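Local coordinates for protein beta-galactosidase (Marinomonas sp. ef1, PDB 6Y2K) that hydrolyses terminal beta-D-galactose residues from beta-galactosides as a cold-active member of glycoside hydrolase family 42 that assembles into a hexamer, at residues A[162-167]-A[208-213]; A[175-180]-A[501-506]; A[158-163]-A[191-196]; A[250-255]-A[416-421]. One frame throughout, in Å; residues are numbered along the deposited sequence. Where two conformers were deposited one is given.

How the interactions relate
Interaction 3 closes the first and shortest loop, folding 191-196 back onto helix 154-168 across 27 residues that include helix 171-178. Interaction 1 starts from the same helix but closes further on, at helix 205-233. All of this belongs to the excursion between the fourth and fifth strands of the barrel. Interaction 2 crosses both loops: it leaves from 175-180, inside them, and closes on 501-506 after 320 intervening residues, in the range of the trimerisation family. Interaction 4, between 250-255 and 416-421, is nested within that long loop. It follows interaction 1 in series, yet the two touch in space. Interactions 2 and 4 thus tie barrel and trimerisation ranges together at two places.

Interaction 1: A[162-167]-A[208-213]; sequences LWLAEK and RLDFQR
K167 reaches D210 because its first torsion places CG opposite the backbone N (chi1 -179°) and the rest of its chain is extended, carrying NZ a full side-chain length from helix 154-168 to helix 205-233. D210 answers from a shorter arm, with CG turned beside its own backbone N (chi1 -85°). The lysine NZ donates to D210 OD1 at 2.9 Å, on the syn side and somewhat out of the carboxylate plane. That same OD1 receives R213 NH1, one turn further along its own helix, at 3.0 Å. The arginine comes nearly in line with the C-O bond and from the opposite face, and OD1 lies almost in the guanidinium plane.

W163 and L164 pack beside this salt-bridge network. W163 lays its indole across the second helix: D210 O sits over one ring face, 3.7 Å from W163 CZ3, while W163 CZ2 meets R213 CB at 3.8 Å. The indole NE1 binds D217, further along helix 205-233. L164 brings CD2 to 3.9 Å from D210 OD2, an oxygen held by Y168 and W178. The two helix segments cross at 104°.

Sharing one acceptor brings K167 NZ to 3.2 Å from R213 NH1, with the D210 carboxylate as their common counter-ion; each has a further acidic partner, E502 for the lysine and D419 for the arginine. Gripped at both oxygens in a buried place, the D210 carboxylate would be expected to stay ionised, and the bonds from K167 and R213 at OD1 and from Y168 and W178 at OD2 would fix its rotation.

Interaction 2: A[175-180]-A[501-506]; sequences NKAWGN and TETYQI
A177 and T503 mark the closest backbone approach, with their CA atoms 5.6 Å apart, where the last turn of helix 171-178 meets a type I turn running from T501 to Y504. G179, with a positive phi of 67°, is the first residue to leave helical geometry. Q505, just past the turn, then reaches back with a chain extended beyond CG, and its NE2 donates to A177 O at 3.0 Å. The bond is fairly straight at the hydrogen (161°) and lies near the amide plane of Q505, but it enters from well above the carbonyl plane of A177. A weak second bond runs from Q505 NE2 to K176 O. T503 flanks the site with its methyl, CG2 packing on A177 CB at 3.7 Å. Nearby, one water donates to both W178 O and Y504 O, bridging the two backbones. A second subunit closes in on the loop: its Q363 binds Y504 O and its F359 packs on Q505.

A single side-chain amide thus serves carbonyls at the C-terminal end of a helix, whose partial negative charge would be expected to strengthen its hold on such a donor.

Interaction 3: A[158-163]-A[191-196]; sequences AAFRLW and DEIELP
I193 O is gripped by two nitrogens of R161, NE at 2.9 Å and NH2 at 2.8 Å, a side-on clasp in which both donors converge on one carbonyl oxygen. It pins a loop to helix 154-168 within the long excursion between the fourth and fifth strands of the (beta/alpha)8 barrel. The oxygen lies close to the guanidinium plane. NE meets it in the carbonyl plane, whereas NH2 comes from above that plane. R161 gets there by leaving the helix with CG beside the backbone N (chi1 -66°) and stretching out from CG to NE.

The guanidinium is surrounded by further loop oxygens of unequal worth. D191 O stands over one face, 3.1 Å from R161 NH2, at an angle too poor for a hydrogen bond. E194 forms a long salt bridge, its OE1 4.0 Å from R161 NH2, and a water accepts from R161 NH2 at 2.9 Å and lies 2.8 Å from E194 OE2. The stronger partner of E194 is K79 of a second subunit, which also binds E192 O, so the loop held by R161 also takes part in a subunit interface.

One residue earlier on the helix, F160 supplies the apolar half of the contact. Its CG is opposite the backbone N (chi1 -173°), directing the ring at the loop and at F211 of helix 205-233, which it meets edge-to-face. I193 crosses F160 at about a right angle, and its CG2 touches F160 CE2 at 4.2 Å. E194 O lies at the edge of the F160 ring, near its plane, 4.2 Å from F160 CE2.

Interaction 4: A[250-255]-A[416-421]; sequences FDHHKV and FDYDAC
Y418 has by far the most surface buried here, its ring covered on one face by H252, with H253 at its edge, the three forming an aromatic cluster at the junction of the barrel with the trimerisation range. It stands in the first turn of helix 418-426, just after strand 412-415, while the histidines open helix 252-256, soon after the fifth barrel strand. CB of Y418 points toward the other segment, and CG beside the backbone N (chi1 -71°) carries the ring to H252.

H252 and Y418 lie with their planes nearly parallel, 11° apart, but slid so far that the rings barely overlap. What covers the imidazole face is instead the phenol oxygen, with Y418 OH 3.3 Å from H252 CG. The histidine is steadied from its own segment, H252 ND1 donating to F250 O at 2.7 Å, and H252 CE1 stands above the centre of the F250 ring. F250 O also lies over the Y418 ring, 3.4 Å from Y418 CD1, so one carbonyl both holds the imidazole and roofs the phenol ring. The opposite face of Y418 rests on F416.

H253 comes in at the edge of Y418 with the two planes inclined, its ND1 3.5 Å from Y418 CE2. Its neighbour D251 is the N-cap of this helix, OD1 accepting from K254 N at 3.1 Å, which anchors the turn from which both histidines project. A water completes the join across the two segments: it sits 2.8 Å from H253 ND1 and accepts from Y418 N at 3.0 Å.

Interaction 1: A[162-167]-A[208-213]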
# COMPACT_ATOMS: atom_id res chain seq x y z
N LEU A 162 30.23 -40.69 29.77
CA LEU A 162 30.56 -40.69 31.20
C LEU A 162 29.53 -39.92 32.02
O LEU A 162 29.11 -40.38 33.09
CB LEU A 162 31.96 -40.11 31.46
CG LEU A 162 33.17 -40.93 31.00
CD1 LEU A 162 34.45 -40.14 31.24
CD2 LEU A 162 33.24 -42.29 31.70
N TRP A 163 29.13 -38.76 31.51
CA TRP A 163 28.11 -37.91 32.15
C TRP A 163 26.77 -38.63 32.28
O TRP A 163 26.11 -38.54 33.32
CB TRP A 163 27.97 -36.60 31.36
CG TRP A 163 27.10 -35.52 31.96
CD1 TRP A 163 27.50 -34.45 32.71
CD2 TRP A 163 25.69 -35.40 31.80
NE1 TRP A 163 26.42 -33.67 33.04
CE2 TRP A 163 25.29 -34.23 32.50
CE3 TRP A 163 24.71 -36.16 31.15
CZ2 TRP A 163 23.96 -33.81 32.55
CZ3 TRP A 163 23.39 -35.74 31.21
CH2 TRP A 163 23.03 -34.57 31.90
N LEU A 164 26.37 -39.35 31.24
CA LEU A 164 25.12 -40.13 31.26
C LEU A 164 25.13 -41.28 32.28
O LEU A 164 24.13 -41.52 32.96
CB LEU A 164 24.79 -40.68 29.87
CG LEU A 164 24.40 -39.68 28.78
CD1 LEU A 164 24.38 -40.38 27.43
CD2 LEU A 164 23.05 -39.04 29.08
N ALA A 165 26.27 -41.98 32.38
CA ALA A 165 26.43 -43.04 33.38
C ALA A 165 26.31 -42.49 34.80
O ALA A 165 25.63 -43.08 35.65
CB ALA A 165 27.75 -43.78 33.20
N GLU A 166 26.93 -41.33 35.04
CA GLU A 166 26.85 -40.64 36.33
C GLU A 166 25.41 -40.22 36.67
O GLU A 166 24.98 -40.38 37.80
CB GLU A 166 27.79 -39.43 36.33
CG GLU A 166 27.88 -38.64 37.63
CD GLU A 166 28.32 -39.47 38.83
OE1 GLU A 166 29.16 -40.38 38.66
OE2 GLU A 166 27.80 -39.20 39.94
N LYS A 167 24.67 -39.70 35.69
CA LYS A 167 23.28 -39.29 35.91
C LYS A 167 22.33 -40.46 36.12
O LYS A 167 21.55 -40.44 37.07
CB LYS A 167 22.77 -38.43 34.74
CG LYS A 167 21.34 -37.96 34.92
CD LYS A 167 20.95 -36.91 33.90
CE LYS A 167 19.52 -36.47 34.11
NZ LYS A 167 19.14 -35.32 33.25
N ARG A 208 18.82 -34.67 23.12
CA ARG A 208 19.34 -33.33 22.85
C ARG A 208 19.44 -32.49 24.11
O ARG A 208 20.40 -31.72 24.26
CB ARG A 208 18.49 -32.62 21.80
CG ARG A 208 18.55 -33.27 20.42
CD ARG A 208 17.54 -32.66 19.46
NE ARG A 208 17.81 -31.25 19.21
CZ ARG A 208 16.95 -30.35 18.73
NH1 ARG A 208 17.35 -29.09 18.56
NH2 ARG A 208 15.68 -30.67 18.47
N LEU A 209 18.47 -32.63 25.02
CA LEU A 209 18.48 -31.86 26.27
C LEU A 209 19.62 -32.28 27.22
O LEU A 209 20.35 -31.43 27.75
CB LEU A 209 17.12 -31.93 26.97
CG LEU A 209 16.97 -31.10 28.25
CD1 LEU A 209 17.31 -29.64 28.01
CD2 LEU A 209 15.56 -31.22 28.79
N ASP A 210 19.76 -33.59 27.43
CA ASP A 210 20.89 -34.13 28.21
C ASP A 210 22.24 -33.77 27.57
O ASP A 210 23.20 -33.47 28.30
CB ASP A 210 20.78 -35.65 28.39
CG ASP A 210 19.91 -36.06 29.57
OD1 ASP A 210 19.50 -35.21 30.39
OD2 ASP A 210 19.65 -37.27 29.70
N PHE A 211 22.32 -33.76 26.24
CA PHE A 211 23.54 -33.32 25.57
C PHE A 211 23.87 -31.85 25.88
O PHE A 211 25.03 -31.53 26.19
CB PHE A 211 23.48 -33.56 24.05
CG PHE A 211 24.77 -33.26 23.36
CD1 PHE A 211 25.91 -34.00 23.65
CD2 PHE A 211 24.86 -32.23 22.43
CE1 PHE A 211 27.12 -33.72 23.03
CE2 PHE A 211 26.07 -31.95 21.79
CZ PHE A 211 27.19 -32.69 22.10
N GLN A 212 22.86 -30.98 25.83
CA GLN A 212 23.05 -29.56 26.16
C GLN A 212 23.52 -29.40 27.60
O GLN A 212 24.43 -28.63 27.88
CB GLN A 212 21.76 -28.76 25.96
CG GLN A 212 21.96 -27.24 25.96
CD GLN A 212 22.29 -26.67 24.59
OE1 GLN A 212 21.83 -27.17 23.57
NE2 GLN A 212 23.07 -25.59 24.56
N ARG A 213 22.87 -30.13 28.50
CA ARG A 213 23.21 -30.10 29.92
C ARG A 213 24.65 -30.54 30.14
O ARG A 213 25.39 -29.91 30.91
CB ARG A 213 22.26 -31.00 30.72
CG ARG A 213 20.84 -30.45 30.82
CD ARG A 213 19.85 -31.57 31.09
NE ARG A 213 18.55 -31.10 31.55
CZ ARG A 213 17.48 -31.88 31.74
NH1 ARG A 213 17.54 -33.19 31.49
NH2 ARG A 213 16.33 -31.36 32.17

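Interaction 2: A[175-180]-A[501-506]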
# COMPACT_ATOMS: atom_id res chain seq x y z
N ASN A 175 17.10 -45.44 29.16
CA ASN A 175 16.11 -45.81 28.13
C ASN A 175 14.69 -45.50 28.59
O ASN A 175 13.85 -45.06 27.80
CB ASN A 175 16.21 -47.30 27.73
CG ASN A 175 17.42 -47.60 26.87
OD1 ASN A 175 17.85 -46.79 26.02
ND2 ASN A 175 17.98 -48.81 27.05
N LYS A 176 14.43 -45.70 29.89
CA LYS A 176 13.13 -45.38 30.46
C LYS A 176 12.88 -43.87 30.52
O LYS A 176 11.80 -43.40 30.15
CB LYS A 176 12.99 -45.98 31.86
CG LYS A 176 11.55 -46.01 32.36
CD LYS A 176 11.46 -46.37 33.84
CE LYS A 176 10.05 -46.11 34.36
NZ LYS A 176 9.93 -46.53 35.79
N ALA A 177 13.88 -43.13 30.98
CA ALA A 177 13.82 -41.66 31.05
C ALA A 177 13.65 -40.97 29.68
O ALA A 177 12.91 -40.00 29.57
CB ALA A 177 15.04 -41.12 31.78
N TRP A 178 14.34 -41.48 28.66
CA TRP A 178 14.28 -40.92 27.29
C TRP A 178 13.09 -41.43 26.46
O TRP A 178 12.79 -40.87 25.39
CB TRP A 178 15.58 -41.25 26.53
CG TRP A 178 16.82 -40.53 26.95
CD1 TRP A 178 17.04 -39.88 28.14
CD2 TRP A 178 18.04 -40.43 26.21
NE1 TRP A 178 18.31 -39.35 28.15
CE2 TRP A 178 18.95 -39.69 26.99
CE3 TRP A 178 18.44 -40.88 24.94
CZ2 TRP A 178 20.24 -39.39 26.54
CZ3 TRP A 178 19.74 -40.59 24.51
CH2 TRP A 178 20.62 -39.86 25.31
N GLY A 179 12.43 -42.50 26.91
CA GLY A 179 11.37 -43.14 26.13
C GLY A 179 11.87 -43.80 24.85
O GLY A 179 11.20 -43.75 23.80
N ASN A 180 13.01 -44.48 24.94
CA ASN A 180 13.70 -45.02 23.75
C ASN A 180 13.03 -46.24 23.12
O ASN A 180 13.50 -46.73 22.08
CB ASN A 180 15.18 -45.32 24.07
CG ASN A 180 16.02 -44.06 24.16
OD1 ASN A 180 15.67 -43.01 23.59
ND2 ASN A 180 17.16 -44.15 24.86
N THR A 501 8.48 -32.88 32.32
CA THR A 501 9.25 -33.52 33.39
C THR A 501 10.75 -33.19 33.22
O THR A 501 11.16 -32.55 32.24
CB THR A 501 9.06 -35.05 33.36
OG1 THR A 501 9.55 -35.56 32.12
CG2 THR A 501 7.58 -35.44 33.54
N GLU A 502 11.57 -33.64 34.17
CA GLU A 502 13.02 -33.46 34.11
C GLU A 502 13.66 -34.11 32.87
O GLU A 502 14.65 -33.60 32.35
CB GLU A 502 13.70 -33.99 35.38
CG GLU A 502 15.06 -33.35 35.71
CD GLU A 502 16.26 -33.88 34.91
OE1 GLU A 502 16.25 -35.03 34.45
OE2 GLU A 502 17.24 -33.11 34.76
N THR A 503 13.07 -35.22 32.40
CA THR A 503 13.64 -36.02 31.32
C THR A 503 12.91 -35.83 29.97
O THR A 503 12.98 -36.72 29.12
CB THR A 503 13.65 -37.51 31.72
OG1 THR A 503 12.30 -37.97 31.85
CG2 THR A 503 14.36 -37.72 33.06
N TYR A 504 12.25 -34.68 29.79
CA TYR A 504 11.56 -34.30 28.57
C TYR A 504 10.36 -35.22 28.26
O TYR A 504 10.26 -35.79 27.18
CB TYR A 504 12.54 -34.20 27.38
CG TYR A 504 12.28 -33.02 26.46
CD1 TYR A 504 11.03 -32.81 25.88
CD2 TYR A 504 13.31 -32.11 26.16
CE1 TYR A 504 10.80 -31.72 25.04
CE2 TYR A 504 13.08 -31.02 25.32
CZ TYR A 504 11.83 -30.83 24.76
OH TYR A 504 11.60 -29.75 23.95
N GLN A 505 9.47 -35.36 29.23
CA GLN A 505 8.19 -36.03 29.01
C GLN A 505 7.05 -35.15 29.50
O GLN A 505 7.26 -34.24 30.30
CB GLN A 505 8.12 -37.39 29.73
CG GLN A 505 9.18 -38.39 29.29
CD GLN A 505 8.91 -39.81 29.79
OE1 GLN A 505 7.77 -40.16 30.10
NE2 GLN A 505 9.97 -40.63 29.83
N ILE A 506 5.84 -35.44 29.02
CA ILE A 506 4.64 -34.72 29.48
C ILE A 506 4.28 -35.26 30.87
O ILE A 506 4.23 -36.47 31.04
CB ILE A 506 3.47 -34.90 28.50
CG1 ILE A 506 3.84 -34.29 27.13
CG2 ILE A 506 2.20 -34.27 29.08
CD1 ILE A 506 2.83 -34.54 26.04
O HOH W 1 11.09 -38.13 25.73

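Interaction 3: A[158-163]-A[191-196]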
# COMPACT_ATOMS: atom_id res chain seq x y z
N ALA A 158 32.91 -38.81 24.36
CA ALA A 158 33.50 -39.52 25.50
C ALA A 158 33.00 -38.93 26.81
O ALA A 158 32.59 -39.68 27.71
CB ALA A 158 35.02 -39.49 25.42
N ALA A 159 33.02 -37.61 26.92
CA ALA A 159 32.50 -36.93 28.11
C ALA A 159 31.00 -37.16 28.31
O ALA A 159 30.54 -37.33 29.44
CB ALA A 159 32.80 -35.43 28.05
N PHE A 160 30.24 -37.19 27.21
CA PHE A 160 28.78 -37.39 27.26
C PHE A 160 28.43 -38.78 27.80
O PHE A 160 27.60 -38.90 28.70
CB PHE A 160 28.17 -37.16 25.87
CG PHE A 160 26.65 -37.17 25.82
CD1 PHE A 160 25.87 -36.54 26.79
CD2 PHE A 160 26.00 -37.79 24.74
CE1 PHE A 160 24.48 -36.54 26.70
CE2 PHE A 160 24.61 -37.78 24.64
CZ PHE A 160 23.85 -37.15 25.62
N ARG A 161 29.11 -39.80 27.31
CA ARG A 161 28.84 -41.17 27.80
C ARG A 161 29.15 -41.33 29.29
O ARG A 161 28.42 -42.02 30.00
CB ARG A 161 29.58 -42.20 26.95
CG ARG A 161 29.09 -42.25 25.52
CD ARG A 161 30.06 -42.99 24.64
NE ARG A 161 29.46 -43.29 23.34
CZ ARG A 161 30.12 -43.83 22.31
NH1 ARG A 161 31.41 -44.14 22.42
NH2 ARG A 161 29.48 -44.05 21.17
N LEU A 162 30.23 -40.69 29.77
CA LEU A 162 30.56 -40.69 31.20
C LEU A 162 29.53 -39.92 32.02
O LEU A 162 29.11 -40.38 33.09
CB LEU A 162 31.96 -40.11 31.46
CG LEU A 162 33.17 -40.93 31.00
CD1 LEU A 162 34.45 -40.14 31.24
CD2 LEU A 162 33.24 -42.29 31.70
N TRP A 163 29.13 -38.76 31.51
CA TRP A 163 28.11 -37.91 32.15
C TRP A 163 26.77 -38.63 32.28
O TRP A 163 26.11 -38.54 33.32
CB TRP A 163 27.97 -36.60 31.36
CG TRP A 163 27.10 -35.52 31.96
CD1 TRP A 163 27.50 -34.45 32.71
CD2 TRP A 163 25.69 -35.40 31.80
NE1 TRP A 163 26.42 -33.67 33.04
CE2 TRP A 163 25.29 -34.23 32.50
CE3 TRP A 163 24.71 -36.16 31.15
CZ2 TRP A 163 23.96 -33.81 32.55
CZ3 TRP A 163 23.39 -35.74 31.21
CH2 TRP A 163 23.03 -34.57 31.90
N ASP A 191 27.91 -46.92 25.73
CA ASP A 191 28.85 -46.80 24.61
C ASP A 191 28.22 -47.04 23.23
O ASP A 191 28.90 -46.93 22.21
CB ASP A 191 30.05 -47.74 24.82
CG ASP A 191 30.94 -47.30 25.98
OD1 ASP A 191 30.83 -46.14 26.44
OD2 ASP A 191 31.76 -48.11 26.43
N GLU A 192 26.92 -47.37 23.19
CA GLU A 192 26.16 -47.38 21.93
C GLU A 192 25.61 -45.99 21.57
O GLU A 192 25.25 -45.75 20.42
CB GLU A 192 25.01 -48.38 21.97
CG GLU A 192 25.44 -49.83 21.80
CD GLU A 192 24.28 -50.78 21.54
OE1 GLU A 192 23.11 -50.41 21.81
OE2 GLU A 192 24.54 -51.91 21.07
N ILE A 193 25.53 -45.09 22.56
CA ILE A 193 24.90 -43.79 22.37
C ILE A 193 25.84 -42.89 21.57
O ILE A 193 27.04 -42.83 21.85
CB ILE A 193 24.52 -43.14 23.72
CG1 ILE A 193 23.52 -44.02 24.49
CG2 ILE A 193 23.94 -41.75 23.49
CD1 ILE A 193 23.24 -43.59 25.91
N GLU A 194 25.29 -42.22 20.56
CA GLU A 194 26.05 -41.32 19.70
C GLU A 194 25.72 -39.87 20.02
O GLU A 194 24.83 -39.57 20.82
CB GLU A 194 25.72 -41.61 18.22
CG GLU A 194 26.03 -43.02 17.74
CD GLU A 194 27.52 -43.36 17.63
OE1 GLU A 194 28.38 -42.46 17.67
OE2 GLU A 194 27.82 -44.57 17.50
N LEU A 195 26.45 -38.95 19.39
CA LEU A 195 26.12 -37.53 19.43
C LEU A 195 24.78 -37.33 18.70
O LEU A 195 24.44 -38.12 17.81
CB LEU A 195 27.23 -36.71 18.76
CG LEU A 195 28.61 -36.79 19.43
CD1 LEU A 195 29.69 -36.22 18.51
CD2 LEU A 195 28.59 -36.08 20.78
N PRO A 196 24.00 -36.29 19.08
CA PRO A 196 22.70 -36.03 18.44
C PRO A 196 22.73 -35.30 17.09
O PRO A 196 21.65 -35.02 16.55
CB PRO A 196 21.98 -35.18 19.49
CG PRO A 196 23.07 -34.41 20.13
CD PRO A 196 24.23 -35.36 20.21
O HOH W 2 29.66 -46.02 19.03

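Interaction 4: A[250-255]-A[416-421]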
# COMPACT_ATOMS: atom_id res chain seq x y z
N PHE A 250 25.01 -22.12 27.65
CA PHE A 250 25.38 -22.74 28.93
C PHE A 250 24.63 -22.07 30.09
O PHE A 250 24.08 -20.97 29.95
CB PHE A 250 26.89 -22.73 29.17
CG PHE A 250 27.48 -21.37 29.42
CD1 PHE A 250 27.93 -20.60 28.36
CD2 PHE A 250 27.63 -20.89 30.71
CE1 PHE A 250 28.48 -19.35 28.59
CE2 PHE A 250 28.19 -19.63 30.94
CZ PHE A 250 28.62 -18.87 29.89
N ASP A 251 24.60 -22.76 31.22
CA ASP A 251 23.93 -22.27 32.43
C ASP A 251 24.82 -21.24 33.13
O ASP A 251 25.79 -21.61 33.81
CB ASP A 251 23.60 -23.45 33.34
CG ASP A 251 22.77 -23.06 34.56
OD1 ASP A 251 22.68 -21.86 34.89
OD2 ASP A 251 22.21 -23.99 35.19
N HIS A 252 24.47 -19.96 32.96
CA HIS A 252 25.26 -18.85 33.51
C HIS A 252 25.10 -18.72 35.02
O HIS A 252 26.00 -18.20 35.69
CB HIS A 252 24.90 -17.52 32.85
CG HIS A 252 25.23 -17.44 31.38
ND1 HIS A 252 24.81 -18.39 30.47
CD2 HIS A 252 25.92 -16.51 30.68
CE1 HIS A 252 25.24 -18.04 29.26
NE2 HIS A 252 25.90 -16.91 29.36
N HIS A 253 23.97 -19.16 35.57
CA HIS A 253 23.80 -19.19 37.03
C HIS A 253 24.76 -20.20 37.67
O HIS A 253 25.36 -19.93 38.71
CB HIS A 253 22.36 -19.55 37.42
CG HIS A 253 21.34 -18.55 36.98
ND1 HIS A 253 20.44 -18.80 35.97
CD2 HIS A 253 21.10 -17.28 37.39
CE1 HIS A 253 19.68 -17.74 35.80
NE2 HIS A 253 20.06 -16.80 36.64
N LYS A 254 24.93 -21.36 37.01
CA LYS A 254 25.76 -22.44 37.55
C LYS A 254 27.24 -22.08 37.49
O LYS A 254 27.97 -22.26 38.46
CB LYS A 254 25.46 -23.77 36.85
CG LYS A 254 26.01 -24.99 37.58
CD LYS A 254 25.56 -26.28 36.92
CE LYS A 254 26.08 -27.49 37.70
NZ LYS A 254 25.70 -28.79 37.08
N VAL A 255 27.68 -21.54 36.35
CA VAL A 255 29.06 -21.02 36.23
C VAL A 255 29.27 -19.92 37.29
O VAL A 255 30.32 -19.88 37.93
CB VAL A 255 29.36 -20.49 34.81
CG1 VAL A 255 30.68 -19.72 34.75
CG2 VAL A 255 29.38 -21.64 33.82
N PHE A 416 14.11 -16.59 35.13
CA PHE A 416 14.75 -17.08 33.92
C PHE A 416 15.53 -18.37 34.24
O PHE A 416 16.36 -18.38 35.14
CB PHE A 416 15.72 -16.03 33.37
CG PHE A 416 16.27 -16.37 32.01
CD1 PHE A 416 17.42 -17.14 31.89
CD2 PHE A 416 15.63 -15.95 30.86
CE1 PHE A 416 17.94 -17.47 30.65
CE2 PHE A 416 16.13 -16.28 29.61
CZ PHE A 416 17.29 -17.04 29.50
N ASP A 417 15.25 -19.42 33.47
CA ASP A 417 15.83 -20.75 33.69
C ASP A 417 16.49 -21.22 32.39
O ASP A 417 15.80 -21.46 31.40
CB ASP A 417 14.71 -21.70 34.13
CG ASP A 417 15.23 -23.00 34.71
OD1 ASP A 417 15.48 -23.06 35.93
OD2 ASP A 417 15.38 -23.97 33.93
N TYR A 418 17.82 -21.36 32.39
CA TYR A 418 18.53 -21.86 31.21
C TYR A 418 18.05 -23.26 30.77
O TYR A 418 17.94 -23.53 29.58
CB TYR A 418 20.05 -21.84 31.42
CG TYR A 418 20.60 -20.43 31.42
CD1 TYR A 418 20.95 -19.80 30.22
CD2 TYR A 418 20.76 -19.72 32.61
CE1 TYR A 418 21.45 -18.50 30.21
CE2 TYR A 418 21.25 -18.42 32.61
CZ TYR A 418 21.59 -17.82 31.41
OH TYR A 418 22.07 -16.53 31.40
N ASP A 419 17.72 -24.11 31.74
CA ASP A 419 17.23 -25.44 31.41
C ASP A 419 15.91 -25.37 30.65
O ASP A 419 15.71 -26.12 29.68
CB ASP A 419 17.11 -26.32 32.65
CG ASP A 419 17.10 -27.79 32.31
OD1 ASP A 419 18.19 -28.32 32.02
OD2 ASP A 419 16.01 -28.40 32.34
N ALA A 420 15.01 -24.48 31.07
CA ALA A 420 13.75 -24.22 30.35
C ALA A 420 14.02 -23.69 28.94
O ALA A 420 13.40 -24.13 27.97
CB ALA A 420 12.87 -23.24 31.12
N CYS A 421 14.97 -22.75 28.83
CA CYS A 421 15.39 -22.22 27.53
C CYS A 421 15.80 -23.33 26.55
O CYS A 421 15.34 -23.36 25.40
CB CYS A 421 16.54 -21.23 27.70
SG CYS A 421 16.89 -20.28 26.22
O HOH W 3 19.05 -21.12 35.10